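Local coordinates for protein dihydrodipicolinate synthase (Bacteroides thetaiotaomicron, PDB 4XKY) that probably acts as a Schiff-base-forming lyase of the DapA family, in dihydrodipicolinate synthesis or N-acetylneuraminate cleavage, as a tetramer of TIM barrels, at residues P11-L16 / G270-Y275; G26-I31 / C67-G72; I31-A36 / M214-Y219. All coordinates share one frame; numbering follows the deposited sequence.

Contact 1: P11-L16 / G270-Y275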
ATOM      1  N   PRO A  11       7.435  -3.010  26.842  1.00 29.60           N
ATOM      2  CA  PRO A  11       6.031  -3.172  26.557  1.00 29.07           C
ATOM      3  C   PRO A  11       5.620  -4.551  27.064  1.00 28.03           C
ATOM      4  O   PRO A  11       5.902  -5.581  26.425  1.00 26.07           O
ATOM      5  CB  PRO A  11       5.967  -3.084  25.025  1.00 28.88           C
ATOM      6  CG  PRO A  11       7.282  -3.644  24.572  1.00 29.53           C
ATOM      7  CD  PRO A  11       8.272  -3.436  25.712  1.00 29.59           C
ATOM      8  N   LEU A  12       4.994  -4.572  28.235  1.00 27.75           N
ATOM      9  CA  LEU A  12       4.597  -5.830  28.838  1.00 27.63           C
ATOM     10  C   LEU A  12       3.643  -6.623  27.951  1.00 26.10           C
ATOM     11  O   LEU A  12       2.755  -6.067  27.331  1.00 25.76           O
ATOM     12  CB  LEU A  12       3.934  -5.614  30.195  1.00 29.74           C
ATOM     13  CG  LEU A  12       4.840  -5.459  31.415  1.00 31.72           C
ATOM     14  CD1 LEU A  12       5.690  -4.226  31.241  1.00 33.08           C
ATOM     15  CD2 LEU A  12       4.007  -5.291  32.664  1.00 33.22           C
ATOM     16  N   VAL A  13       3.827  -7.944  27.922  1.00 25.12           N
ATOM     17  CA  VAL A  13       2.787  -8.831  27.446  1.00 24.81           C
ATOM     18  C   VAL A  13       1.642  -8.751  28.453  1.00 25.45           C
ATOM     19  O   VAL A  13       1.849  -8.354  29.616  1.00 24.08           O
ATOM     20  CB  VAL A  13       3.275 -10.295  27.262  1.00 24.87           C
ATOM     21  CG1 VAL A  13       4.399 -10.374  26.242  1.00 24.36           C
ATOM     22  CG2 VAL A  13       3.763 -10.899  28.553  1.00 25.00           C
ATOM     23  N   THR A  14       0.434  -9.050  27.978  1.00 24.71           N
ATOM     24  CA  THR A  14      -0.735  -9.168  28.824  1.00 24.90           C
ATOM     25  C   THR A  14      -0.860 -10.673  29.028  1.00 25.72           C
ATOM     26  O   THR A  14      -1.302 -11.378  28.141  1.00 24.54           O
ATOM     27  CB  THR A  14      -1.997  -8.549  28.169  1.00 26.00           C
ATOM     28  OG1 THR A  14      -1.775  -7.149  27.881  1.00 24.63           O
ATOM     29  CG2 THR A  14      -3.210  -8.697  29.094  1.00 25.74           C
ATOM     30  N   PRO A  15      -0.389 -11.187  30.174  1.00 26.35           N
ATOM     31  CA  PRO A  15      -0.456 -12.642  30.392  1.00 26.81           C
ATOM     32  C   PRO A  15      -1.882 -13.073  30.618  1.00 26.35           C
ATOM     33  O   PRO A  15      -2.629 -12.387  31.321  1.00 26.90           O
ATOM     34  CB  PRO A  15       0.398 -12.883  31.627  1.00 27.91           C
ATOM     35  CG  PRO A  15       0.898 -11.560  32.085  1.00 27.52           C
ATOM     36  CD  PRO A  15       0.202 -10.472  31.312  1.00 27.25           C
ATOM     37  N   LEU A  16      -2.245 -14.173  29.970  1.00 25.85           N
ATOM     38  CA  LEU A  16      -3.603 -14.687  29.921  1.00 26.39           C
ATOM     39  C   LEU A  16      -3.684 -16.140  30.368  1.00 27.66           C
ATOM     40  O   LEU A  16      -2.770 -16.936  30.107  1.00 28.80           O
ATOM     41  CB  LEU A  16      -4.079 -14.624  28.485  1.00 26.51           C
ATOM     42  CG  LEU A  16      -4.086 -13.232  27.879  1.00 27.06           C
ATOM     43  CD1 LEU A  16      -4.539 -13.382  26.436  1.00 28.40           C
ATOM     44  CD2 LEU A  16      -5.009 -12.301  28.673  1.00 27.44           C
ATOM     45  N   GLY A 270       9.454 -20.001  32.914  1.00 33.65           N
ATOM     46  CA  GLY A 270       8.801 -20.011  34.237  1.00 33.40           C
ATOM     47  C   GLY A 270       8.175 -18.683  34.666  1.00 33.68           C
ATOM     48  O   GLY A 270       7.778 -18.521  35.804  1.00 33.91           O
ATOM     49  N   ILE A 271       8.067 -17.716  33.763  1.00 33.19           N
ATOM     50  CA  ILE A 271       7.601 -16.365  34.150  1.00 33.38           C
ATOM     51  C   ILE A 271       6.076 -16.231  34.101  1.00 32.45           C
ATOM     52  O   ILE A 271       5.454 -15.897  35.106  1.00 31.84           O
ATOM     53  CB  ILE A 271       8.287 -15.278  33.307  1.00 34.11           C
ATOM     54  CG1 ILE A 271       9.788 -15.260  33.626  1.00 36.26           C
ATOM     55  CG2 ILE A 271       7.685 -13.896  33.584  1.00 34.48           C
ATOM     56  CD1 ILE A 271      10.671 -14.884  32.447  1.00 36.75           C
ATOM     57  N   CYS A 272       5.467 -16.510  32.952  1.00 31.57           N
ATOM     58  CA  CYS A 272       4.020 -16.411  32.849  1.00 32.35           C
ATOM     59  C   CYS A 272       3.433 -17.336  31.789  1.00 31.81           C
ATOM     60  O   CYS A 272       4.147 -18.019  31.079  1.00 30.89           O
ATOM     61  CB  CYS A 272       3.590 -14.952  32.602  1.00 31.92           C
ATOM     62  SG  CYS A 272       4.081 -14.288  30.995  1.00 32.41           S
ATOM     63  N   SER A 273       2.113 -17.368  31.735  1.00 30.68           N
ATOM     64  CA  SER A 273       1.397 -18.186  30.779  1.00 30.53           C
ATOM     65  C   SER A 273       1.747 -17.774  29.361  1.00 29.16           C
ATOM     66  O   SER A 273       1.957 -16.592  29.056  1.00 29.35           O
ATOM     67  CB  SER A 273      -0.099 -18.038  30.977  1.00 29.71           C
ATOM     68  OG  SER A 273      -0.802 -18.694  29.944  1.00 29.95           O
ATOM     69  N   ASP A 274       1.814 -18.760  28.492  1.00 27.41           N
ATOM     70  CA  ASP A 274       2.024 -18.479  27.071  1.00 27.22           C
ATOM     71  C   ASP A 274       0.733 -18.306  26.309  1.00 26.37           C
ATOM     72  O   ASP A 274       0.752 -18.173  25.075  1.00 28.20           O
ATOM     73  CB  ASP A 274       2.848 -19.603  26.419  1.00 28.48           C
ATOM     74  CG  ASP A 274       2.295 -20.994  26.721  1.00 30.16           C
ATOM     75  OD1 ASP A 274       1.336 -21.138  27.516  1.00 32.82           O
ATOM     76  OD2 ASP A 274       2.812 -21.959  26.141  1.00 31.78           O
ATOM     77  N   TYR A 275      -0.403 -18.310  26.993  1.00 25.35           N
ATOM     78  CA  TYR A 275      -1.688 -18.279  26.257  1.00 24.64           C
ATOM     79  C   TYR A 275      -1.825 -17.011  25.399  1.00 23.72           C
ATOM     80  O   TYR A 275      -1.521 -15.909  25.873  1.00 22.61           O
ATOM     81  CB  TYR A 275      -2.900 -18.394  27.217  1.00 24.78           C
ATOM     82  CG  TYR A 275      -4.167 -18.773  26.486  1.00 25.67           C
ATOM     83  CD1 TYR A 275      -4.498 -20.106  26.296  1.00 26.04           C
ATOM     84  CD2 TYR A 275      -5.016 -17.796  25.957  1.00 25.33           C
ATOM     85  CE1 TYR A 275      -5.639 -20.456  25.626  1.00 27.26           C
ATOM     86  CE2 TYR A 275      -6.145 -18.146  25.258  1.00 25.50           C
ATOM     87  CZ  TYR A 275      -6.445 -19.481  25.119  1.00 26.55           C
ATOM     88  OH  TYR A 275      -7.551 -19.896  24.463  1.00 28.06           O
TER
HETATM   89  O   HOH W   1      -0.223 -15.292  28.247  1.00 21.75           O
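The backbones draw together at P15 with S273 and at L16 with Y275, whose CA atoms are 5.5 Å apart, and the two irregular chains run with their directions 67° apart, so they meet at a junction rather than as paired strands. P11-L16 follows the first strand of the TIM barrel, and G270-Y275 follows helix 257-268 of the C-terminal helical region, so the contact ties barrel to extension. A serine suits the junction because one small hydroxyl serves two backbone groups. With chi1 at 172°, OG of S273 points opposite the backbone N, and the hydroxyl donates to L16 O at 2.6 Å, arriving nearly in line with the carbonyl, with a C=O...OG angle of 171°. The same OG accepts from Y275 N at 3.0 Å, which makes an ST turn and fixes the rotation of the hydroxyl.

Towards the barrel the chemistry becomes apolar. The P15 ring sets its CB against C272 CB at 3.9 Å, a rigid hydrocarbon surface with no amide hydrogen to satisfy. C272 is small enough to enter here, and its SG lies 4.2 Å from V13 CG2. The side chain of V13 in turn comes within about 4 Å of that of T48, predicted to bind pyruvate, so this packing lies beside the probable pyruvate pocket. At the L16 end, CB lies against Y275 CB at 4.1 Å, while K263 of helix 257-268 adds hydrogen bonds from NZ to T14 O and Y275 O. One water fills the angle between the chains: it accepts from L16 N at 2.9 Å and donates to S273 O and to Y275 O.

Contact 2: G26-I31 / C67-G72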
ATOM      1  N   GLY A  26       1.147 -14.856  36.896  1.00 32.99           N
ATOM      2  CA  GLY A  26       2.177 -14.625  35.883  1.00 31.38           C
ATOM      3  C   GLY A  26       2.552 -13.172  35.767  1.00 30.34           C
ATOM      4  O   GLY A  26       3.717 -12.842  35.690  1.00 29.87           O
ATOM      5  N   LEU A  27       1.556 -12.296  35.767  1.00 30.91           N
ATOM      6  CA  LEU A  27       1.808 -10.858  35.691  1.00 30.89           C
ATOM      7  C   LEU A  27       2.661 -10.348  36.863  1.00 32.47           C
ATOM      8  O   LEU A  27       3.568  -9.556  36.666  1.00 32.96           O
ATOM      9  CB  LEU A  27       0.495 -10.110  35.655  1.00 30.04           C
ATOM     10  CG  LEU A  27       0.617  -8.599  35.677  1.00 28.73           C
ATOM     11  CD1 LEU A  27       1.305  -8.077  34.445  1.00 28.22           C
ATOM     12  CD2 LEU A  27      -0.776  -8.053  35.765  1.00 29.60           C
ATOM     13  N   GLN A  28       2.367 -10.806  38.075  1.00 33.82           N
ATOM     14  CA  GLN A  28       3.206 -10.499  39.238  1.00 34.84           C
ATOM     15  C   GLN A  28       4.625 -10.985  39.040  1.00 34.11           C
ATOM     16  O   GLN A  28       5.559 -10.220  39.233  1.00 34.74           O
ATOM     17  CB  GLN A  28       2.626 -11.101  40.509  1.00 36.72           C
ATOM     18  CG  GLN A  28       1.317 -10.420  40.876  1.00 39.21           C
ATOM     19  CD  GLN A  28       0.528 -11.085  41.990  1.00 41.83           C
ATOM     20  OE1 GLN A  28       0.926 -12.124  42.524  1.00 46.89           O
ATOM     21  NE2 GLN A  28      -0.595 -10.465  42.360  1.00 39.39           N
ATOM     22  N   ARG A  29       4.797 -12.236  38.625  1.00 33.02           N
ATOM     23  CA  ARG A  29       6.156 -12.728  38.368  1.00 34.07           C
ATOM     24  C   ARG A  29       6.835 -11.892  37.292  1.00 33.10           C
ATOM     25  O   ARG A  29       8.013 -11.576  37.426  1.00 32.65           O
ATOM     26  CB  ARG A  29       6.203 -14.209  37.981  1.00 34.80           C
ATOM     27  CG  ARG A  29       6.107 -15.181  39.153  1.00 37.03           C
ATOM     28  CD  ARG A  29       6.315 -16.620  38.689  1.00 37.83           C
ATOM     29  NE  ARG A  29       5.218 -17.040  37.813  1.00 38.92           N
ATOM     30  CZ  ARG A  29       4.076 -17.571  38.232  1.00 41.31           C
ATOM     31  NH1 ARG A  29       3.858 -17.800  39.529  1.00 43.67           N
ATOM     32  NH2 ARG A  29       3.154 -17.910  37.352  1.00 42.13           N
ATOM     33  N   LEU A  30       6.099 -11.539  36.230  1.00 31.05           N
ATOM     34  CA  LEU A  30       6.679 -10.751  35.135  1.00 30.47           C
ATOM     35  C   LEU A  30       7.165  -9.408  35.642  1.00 29.90           C
ATOM     36  O   LEU A  30       8.290  -9.008  35.358  1.00 29.84           O
ATOM     37  CB  LEU A  30       5.667 -10.561  33.999  1.00 30.62           C
ATOM     38  CG  LEU A  30       6.050  -9.698  32.793  1.00 31.19           C
ATOM     39  CD1 LEU A  30       7.239 -10.250  32.025  1.00 31.59           C
ATOM     40  CD2 LEU A  30       4.862  -9.526  31.858  1.00 30.76           C
ATOM     41  N   ILE A  31       6.320  -8.712  36.395  1.00 29.37           N
ATOM     42  CA  ILE A  31       6.673  -7.389  36.885  1.00 30.76           C
ATOM     43  C   ILE A  31       7.827  -7.401  37.904  1.00 32.15           C
ATOM     44  O   ILE A  31       8.685  -6.523  37.855  1.00 33.07           O
ATOM     45  CB  ILE A  31       5.445  -6.633  37.433  1.00 31.57           C
ATOM     46  CG1 ILE A  31       4.495  -6.281  36.282  1.00 31.09           C
ATOM     47  CG2 ILE A  31       5.874  -5.356  38.170  1.00 32.19           C
ATOM     48  CD1 ILE A  31       3.112  -5.896  36.750  1.00 31.89           C
ATOM     49  N   CYS A  67      -0.794  -1.513  38.025  1.00 33.38           N
ATOM     50  CA  CYS A  67      -0.552  -0.419  38.969  1.00 35.35           C
ATOM     51  C   CYS A  67      -0.506  -0.955  40.399  1.00 35.78           C
ATOM     52  O   CYS A  67       0.375  -0.575  41.148  1.00 35.71           O
ATOM     53  CB  CYS A  67      -1.599   0.667  38.861  1.00 36.79           C
ATOM     54  SG  CYS A  67      -1.671   1.518  37.280  1.00 39.80           S
ATOM     55  N   ARG A  68      -1.412  -1.868  40.755  1.00 36.13           N
ATOM     56  CA  ARG A  68      -1.415  -2.470  42.093  1.00 37.54           C
ATOM     57  C   ARG A  68      -0.080  -3.136  42.388  1.00 38.61           C
ATOM     58  O   ARG A  68       0.537  -2.899  43.435  1.00 40.33           O
ATOM     59  CB  ARG A  68      -2.531  -3.519  42.238  1.00 37.60           C
ATOM     60  CG  ARG A  68      -2.494  -4.271  43.573  1.00 39.03           C
ATOM     61  CD  ARG A  68      -3.569  -5.344  43.742  1.00 39.78           C
ATOM     62  NE  ARG A  68      -3.490  -6.340  42.680  1.00 39.67           N
ATOM     63  CZ  ARG A  68      -2.593  -7.321  42.609  1.00 38.97           C
ATOM     64  NH1 ARG A  68      -1.670  -7.493  43.546  1.00 38.49           N
ATOM     65  NH2 ARG A  68      -2.629  -8.138  41.575  1.00 39.05           N
ATOM     66  N   ILE A  69       0.368  -3.964  41.450  1.00 37.50           N
ATOM     67  CA  ILE A  69       1.557  -4.791  41.665  1.00 36.99           C
ATOM     68  C   ILE A  69       2.830  -3.954  41.677  1.00 37.33           C
ATOM     69  O   ILE A  69       3.725  -4.199  42.472  1.00 40.43           O
ATOM     70  CB  ILE A  69       1.683  -5.913  40.604  1.00 34.99           C
ATOM     71  CG1 ILE A  69       0.490  -6.859  40.699  1.00 34.16           C
ATOM     72  CG2 ILE A  69       3.000  -6.685  40.779  1.00 35.89           C
ATOM     73  CD1 ILE A  69       0.314  -7.739  39.476  1.00 34.41           C
ATOM     74  N   ALA A  70       2.922  -2.972  40.796  1.00 38.24           N
ATOM     75  CA  ALA A  70       4.111  -2.132  40.750  1.00 37.81           C
ATOM     76  C   ALA A  70       4.295  -1.321  42.026  1.00 40.50           C
ATOM     77  O   ALA A  70       5.425  -1.006  42.369  1.00 38.33           O
ATOM     78  CB  ALA A  70       4.053  -1.190  39.575  1.00 37.15           C
ATOM     79  N   LYS A  71       3.190  -0.958  42.693  1.00 43.50           N
ATOM     80  CA  LYS A  71       3.243  -0.295  44.011  1.00 47.10           C
ATOM     81  C   LYS A  71       4.129   0.936  43.969  1.00 44.63           C
ATOM     82  O   LYS A  71       4.985   1.088  44.816  1.00 44.21           O
ATOM     83  CB  LYS A  71       3.866  -1.236  45.059  1.00 51.27           C
ATOM     84  CG  LYS A  71       2.931  -2.054  45.921  1.00 56.19           C
ATOM     85  CD  LYS A  71       3.746  -2.893  46.922  1.00 60.68           C
ATOM     86  CE  LYS A  71       4.397  -4.154  46.327  1.00 62.58           C
ATOM     87  NZ  LYS A  71       3.620  -4.886  45.263  1.00 64.50           N
ATOM     88  N   GLY A  72       3.997   1.774  42.959  1.00 42.62           N
ATOM     89  CA  GLY A  72       4.803   3.010  42.872  1.00 43.96           C
ATOM     90  C   GLY A  72       6.311   2.877  42.667  1.00 45.16           C
ATOM     91  O   GLY A  72       6.997   3.890  42.519  1.00 47.91           O
TER
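Apolar packing carries most of this contact, and I69 is its centre, reaching from helix 56-70 towards L27 and I31 on helix 24-36. Its CD1 lies 3.9 Å from L27 CD2, while its CG2, on the other branch, comes to 4.1 Å from I31 CG2. Beta-branching suits this place: with CG1 anti to the carbonyl carbon (chi1 -62°) and CG2 anti to the backbone N, one residue serves two neighbours a helical turn apart. I31 also brings CD1 to I69 CB. Cut back to an alanine, I69 would probably leave a gap between the helices, with L27 CD2 and I31 CG2 lacking their facing methyls.

These are the first two helices of the TIM barrel, neighbours on its outer layer; strand 42-44 joins them in the chain, and its L42 touches both I31 and A70. L27 and I31, on the face turned to helix 56-70, are accordingly buried, whereas Q28 and R68 sit at the margin.

The polar groups belong to that margin. The Q28 amide stands at the edge of the R68 guanidinium, with the two planes 72° apart. R68 comes there through a chain bent at chi3, and its NH2 has a clear hydrogen bond to N65 OD1. Just past the C-terminal end of helix 56-70, K71 leaves the helical path with positive phi, and its side chain folds back so that NZ donates to I69 O at 2.9 Å, approaching 31° out of the carbonyl plane. I69 O also accepts from R73 NH2, so two cationic side chains serve this carbonyl at the helix end.

Contact 3: I31-A36 / M214-Y219. With ACT (acetate ion), chain E.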
ATOM      1  N   ILE A  31       6.320  -8.712  36.395  1.00 29.37           N
ATOM      2  CA  ILE A  31       6.673  -7.389  36.885  1.00 30.76           C
ATOM      3  C   ILE A  31       7.827  -7.401  37.904  1.00 32.15           C
ATOM      4  O   ILE A  31       8.685  -6.523  37.855  1.00 33.07           O
ATOM      5  CB  ILE A  31       5.445  -6.633  37.433  1.00 31.57           C
ATOM      6  CG1 ILE A  31       4.495  -6.281  36.282  1.00 31.09           C
ATOM      7  CG2 ILE A  31       5.874  -5.356  38.170  1.00 32.19           C
ATOM      8  CD1 ILE A  31       3.112  -5.896  36.750  1.00 31.89           C
ATOM      9  N   GLU A  32       7.857  -8.369  38.815  1.00 33.98           N
ATOM     10  CA  GLU A  32       8.994  -8.505  39.720  1.00 36.02           C
ATOM     11  C   GLU A  32      10.262  -8.757  38.902  1.00 35.39           C
ATOM     12  O   GLU A  32      11.289  -8.175  39.165  1.00 35.76           O
ATOM     13  CB  GLU A  32       8.786  -9.637  40.741  1.00 37.84           C
ATOM     14  CG  GLU A  32       7.659  -9.414  41.761  1.00 39.24           C
ATOM     15  CD  GLU A  32       7.796  -8.122  42.556  1.00 40.62           C
ATOM     16  OE1 GLU A  32       8.941  -7.660  42.742  1.00 43.74           O
ATOM     17  OE2 GLU A  32       6.766  -7.548  42.985  1.00 40.26           O
ATOM     18  N   HIS A  33      10.173  -9.614  37.891  1.00 34.62           N
ATOM     19  CA  HIS A  33      11.324  -9.961  37.037  1.00 34.42           C
ATOM     20  C   HIS A  33      11.863  -8.712  36.315  1.00 33.97           C
ATOM     21  O   HIS A  33      13.068  -8.510  36.216  1.00 33.71           O
ATOM     22  CB  HIS A  33      10.850 -11.051  36.069  1.00 34.92           C
ATOM     23  CG  HIS A  33      11.766 -11.360  34.929  1.00 35.72           C
ATOM     24  ND1 HIS A  33      12.958 -12.035  35.082  1.00 36.30           N
ATOM     25  CD2 HIS A  33      11.592 -11.210  33.593  1.00 35.94           C
ATOM     26  CE1 HIS A  33      13.506 -12.241  33.900  1.00 36.22           C
ATOM     27  NE2 HIS A  33      12.695 -11.751  32.977  1.00 38.19           N
ATOM     28  N   LEU A  34      10.965  -7.846  35.850  1.00 33.39           N
ATOM     29  CA  LEU A  34      11.401  -6.628  35.176  1.00 33.42           C
ATOM     30  C   LEU A  34      12.041  -5.642  36.141  1.00 34.47           C
ATOM     31  O   LEU A  34      13.093  -5.052  35.835  1.00 34.88           O
ATOM     32  CB  LEU A  34      10.251  -5.974  34.420  1.00 32.88           C
ATOM     33  CG  LEU A  34       9.695  -6.827  33.280  1.00 31.67           C
ATOM     34  CD1 LEU A  34       8.453  -6.180  32.718  1.00 30.77           C
ATOM     35  CD2 LEU A  34      10.701  -7.017  32.175  1.00 32.48           C
ATOM     36  N   ILE A  35      11.433  -5.478  37.313  1.00 34.47           N
ATOM     37  CA  ILE A  35      11.947  -4.523  38.291  1.00 34.76           C
ATOM     38  C   ILE A  35      13.352  -4.919  38.733  1.00 36.08           C
ATOM     39  O   ILE A  35      14.272  -4.105  38.683  1.00 35.21           O
ATOM     40  CB  ILE A  35      11.027  -4.408  39.507  1.00 35.33           C
ATOM     41  CG1 ILE A  35       9.757  -3.672  39.095  1.00 34.54           C
ATOM     42  CG2 ILE A  35      11.726  -3.665  40.647  1.00 35.79           C
ATOM     43  CD1 ILE A  35       8.660  -3.643  40.131  1.00 35.44           C
ATOM     44  N   ALA A  36      13.513  -6.180  39.133  1.00 37.22           N
ATOM     45  CA  ALA A  36      14.811  -6.701  39.558  1.00 38.91           C
ATOM     46  C   ALA A  36      15.811  -6.635  38.419  1.00 40.13           C
ATOM     47  O   ALA A  36      17.013  -6.584  38.644  1.00 40.10           O
ATOM     48  CB  ALA A  36      14.686  -8.140  40.051  1.00 39.79           C
ATOM     49  N   MET A 214      11.758 -10.919  28.533  1.00 29.58           N
ATOM     50  CA  MET A 214      12.461 -12.183  28.787  1.00 29.90           C
ATOM     51  C   MET A 214      13.774 -11.931  29.528  1.00 30.87           C
ATOM     52  O   MET A 214      14.056 -12.611  30.509  1.00 29.03           O
ATOM     53  CB  MET A 214      12.816 -12.930  27.488  1.00 29.95           C
ATOM     54  CG  MET A 214      11.657 -13.356  26.585  1.00 30.36           C
ATOM     55  SD  MET A 214      12.241 -14.156  25.067  1.00 32.37           S
ATOM     56  CE  MET A 214      12.841 -12.786  24.087  1.00 31.10           C
ATOM     57  N   PHE A 215      14.553 -10.954  29.042  1.00 30.65           N
ATOM     58  CA  PHE A 215      15.948 -10.729  29.472  1.00 32.61           C
ATOM     59  C   PHE A 215      16.177  -9.251  29.733  1.00 33.63           C
ATOM     60  O   PHE A 215      16.861  -8.593  28.967  1.00 34.51           O
ATOM     61  CB  PHE A 215      16.943 -11.206  28.386  1.00 32.21           C
ATOM     62  CG  PHE A 215      16.708 -12.623  27.936  1.00 32.15           C
ATOM     63  CD1 PHE A 215      16.814 -13.669  28.839  1.00 33.00           C
ATOM     64  CD2 PHE A 215      16.381 -12.904  26.617  1.00 31.29           C
ATOM     65  CE1 PHE A 215      16.584 -14.970  28.441  1.00 32.72           C
ATOM     66  CE2 PHE A 215      16.131 -14.189  26.214  1.00 31.08           C
ATOM     67  CZ  PHE A 215      16.241 -15.228  27.127  1.00 32.40           C
ATOM     68  N   PRO A 216      15.587  -8.712  30.810  1.00 34.59           N
ATOM     69  CA  PRO A 216      15.701  -7.266  31.050  1.00 34.84           C
ATOM     70  C   PRO A 216      17.153  -6.816  31.195  1.00 35.47           C
ATOM     71  O   PRO A 216      17.528  -5.758  30.694  1.00 35.93           O
ATOM     72  CB  PRO A 216      14.946  -7.057  32.368  1.00 34.44           C
ATOM     73  CG  PRO A 216      14.694  -8.426  32.916  1.00 35.64           C
ATOM     74  CD  PRO A 216      14.666  -9.356  31.753  1.00 34.57           C
ATOM     75  N   GLU A 217      17.976  -7.626  31.845  1.00 35.52           N
ATOM     76  CA  GLU A 217      19.368  -7.229  32.078  1.00 38.14           C
ATOM     77  C   GLU A 217      20.168  -7.056  30.812  1.00 35.75           C
ATOM     78  O   GLU A 217      21.002  -6.165  30.734  1.00 34.50           O
ATOM     79  CB  GLU A 217      20.084  -8.228  32.989  1.00 42.01           C
ATOM     80  CG  GLU A 217      19.499  -8.174  34.384  1.00 47.52           C
ATOM     81  CD  GLU A 217      20.137  -9.127  35.369  1.00 54.77           C
ATOM     82  OE1 GLU A 217      21.054  -9.895  34.983  1.00 60.81           O
ATOM     83  OE2 GLU A 217      19.713  -9.093  36.546  1.00 58.94           O
ATOM     84  N   LEU A 218      19.960  -7.948  29.847  1.00 34.19           N
ATOM     85  CA  LEU A 218      20.635  -7.829  28.573  1.00 35.62           C
ATOM     86  C   LEU A 218      20.294  -6.482  27.928  1.00 35.29           C
ATOM     87  O   LEU A 218      21.180  -5.808  27.426  1.00 35.11           O
ATOM     88  CB  LEU A 218      20.247  -8.973  27.632  1.00 36.14           C
ATOM     89  CG  LEU A 218      20.516  -8.726  26.141  1.00 37.05           C
ATOM     90  CD1 LEU A 218      22.004  -8.654  25.851  1.00 38.65           C
ATOM     91  CD2 LEU A 218      19.897  -9.831  25.304  1.00 37.98           C
ATOM     92  N   TYR A 219      19.022  -6.084  27.929  1.00 33.51           N
ATOM     93  CA  TYR A 219      18.666  -4.870  27.207  1.00 33.28           C
ATOM     94  C   TYR A 219      19.118  -3.624  27.961  1.00 35.36           C
ATOM     95  O   TYR A 219      19.503  -2.630  27.347  1.00 37.10           O
ATOM     96  CB  TYR A 219      17.174  -4.829  26.907  1.00 33.13           C
ATOM     97  CG  TYR A 219      16.806  -5.882  25.914  1.00 33.05           C
ATOM     98  CD1 TYR A 219      16.767  -5.606  24.558  1.00 32.56           C
ATOM     99  CD2 TYR A 219      16.571  -7.167  26.321  1.00 34.20           C
ATOM    100  CE1 TYR A 219      16.461  -6.586  23.641  1.00 32.71           C
ATOM    101  CE2 TYR A 219      16.269  -8.158  25.407  1.00 35.00           C
ATOM    102  CZ  TYR A 219      16.219  -7.856  24.069  1.00 33.61           C
ATOM    103  OH  TYR A 219      15.904  -8.835  23.158  1.00 36.11           O
TER
HETATM  104  C   ACT E 401      18.383 -11.348  31.920  1.00 48.57           C
HETATM  105  O   ACT E 401      17.481 -10.702  32.509  1.00 43.37           O
HETATM  106  OXT ACT E 401      19.014 -10.859  30.962  1.00 47.02           O
HETATM  107  CH3 ACT E 401      18.749 -12.748  32.350  1.00 52.99           C
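H33 and P216 form the close-packed part of this contact. The imidazole, with CG anti to the backbone N (chi1 168°), swings off helix 24-36 and donates from NE2 to M214 O at 2.9 Å. The oxygen lies in the ring plane, but NE2 stands 64° out of the carbonyl plane and the bond bends to 143°, so the grip is not ideal. P216 crosses the ring at about a right angle: its CG sits over one face, 4.1 Å from the centroid, in a CH-pi contact. Beside it L34, wholly apolar and so suited to a buried place, sets CD2 4.2 Å from P216 CB.

The contact joins the first helix of the TIM barrel to the eighth, 216-227, where the ring of helices closes. F215 occupies the N-cap position, and P216 suits the first turn, where its missing amide hydrogen costs no helical bond.

The other side is loose. A36 and E217 are exposed and only approach each other, and an acetate ion, probably from the crystallisation liquor, has settled at the helix start. Its O accepts from E217 N at 3.2 Å and OXT from L218 N at 3.3 Å, taking first-turn amides that F215, lacking a polar side chain, cannot cap. Its methyl carbon lies at the edge of the F215 ring.

How the contacts relate
Helix 24-36 ties the three together. Contact 2 and contact 3 use successive parts of it, against the second and the eighth helix of the barrel, and share I31 in sequence, though of these two only contact 2 uses its side chain. Contact 1 lies against the same helix: L12 packs on I31 and L34, while R29 NE probably bonds I271 O, 2.9 Å away. Contacts 1 and 2 are mostly buried, yet contact 1 adds to its apolar packing a serine and a water that bond backbone groups, whereas helices in contact 2 meet through aliphatic branches. Contact 3, partly buried, mixes a histidine bond with proline packing and a helix start where an acetate is bound.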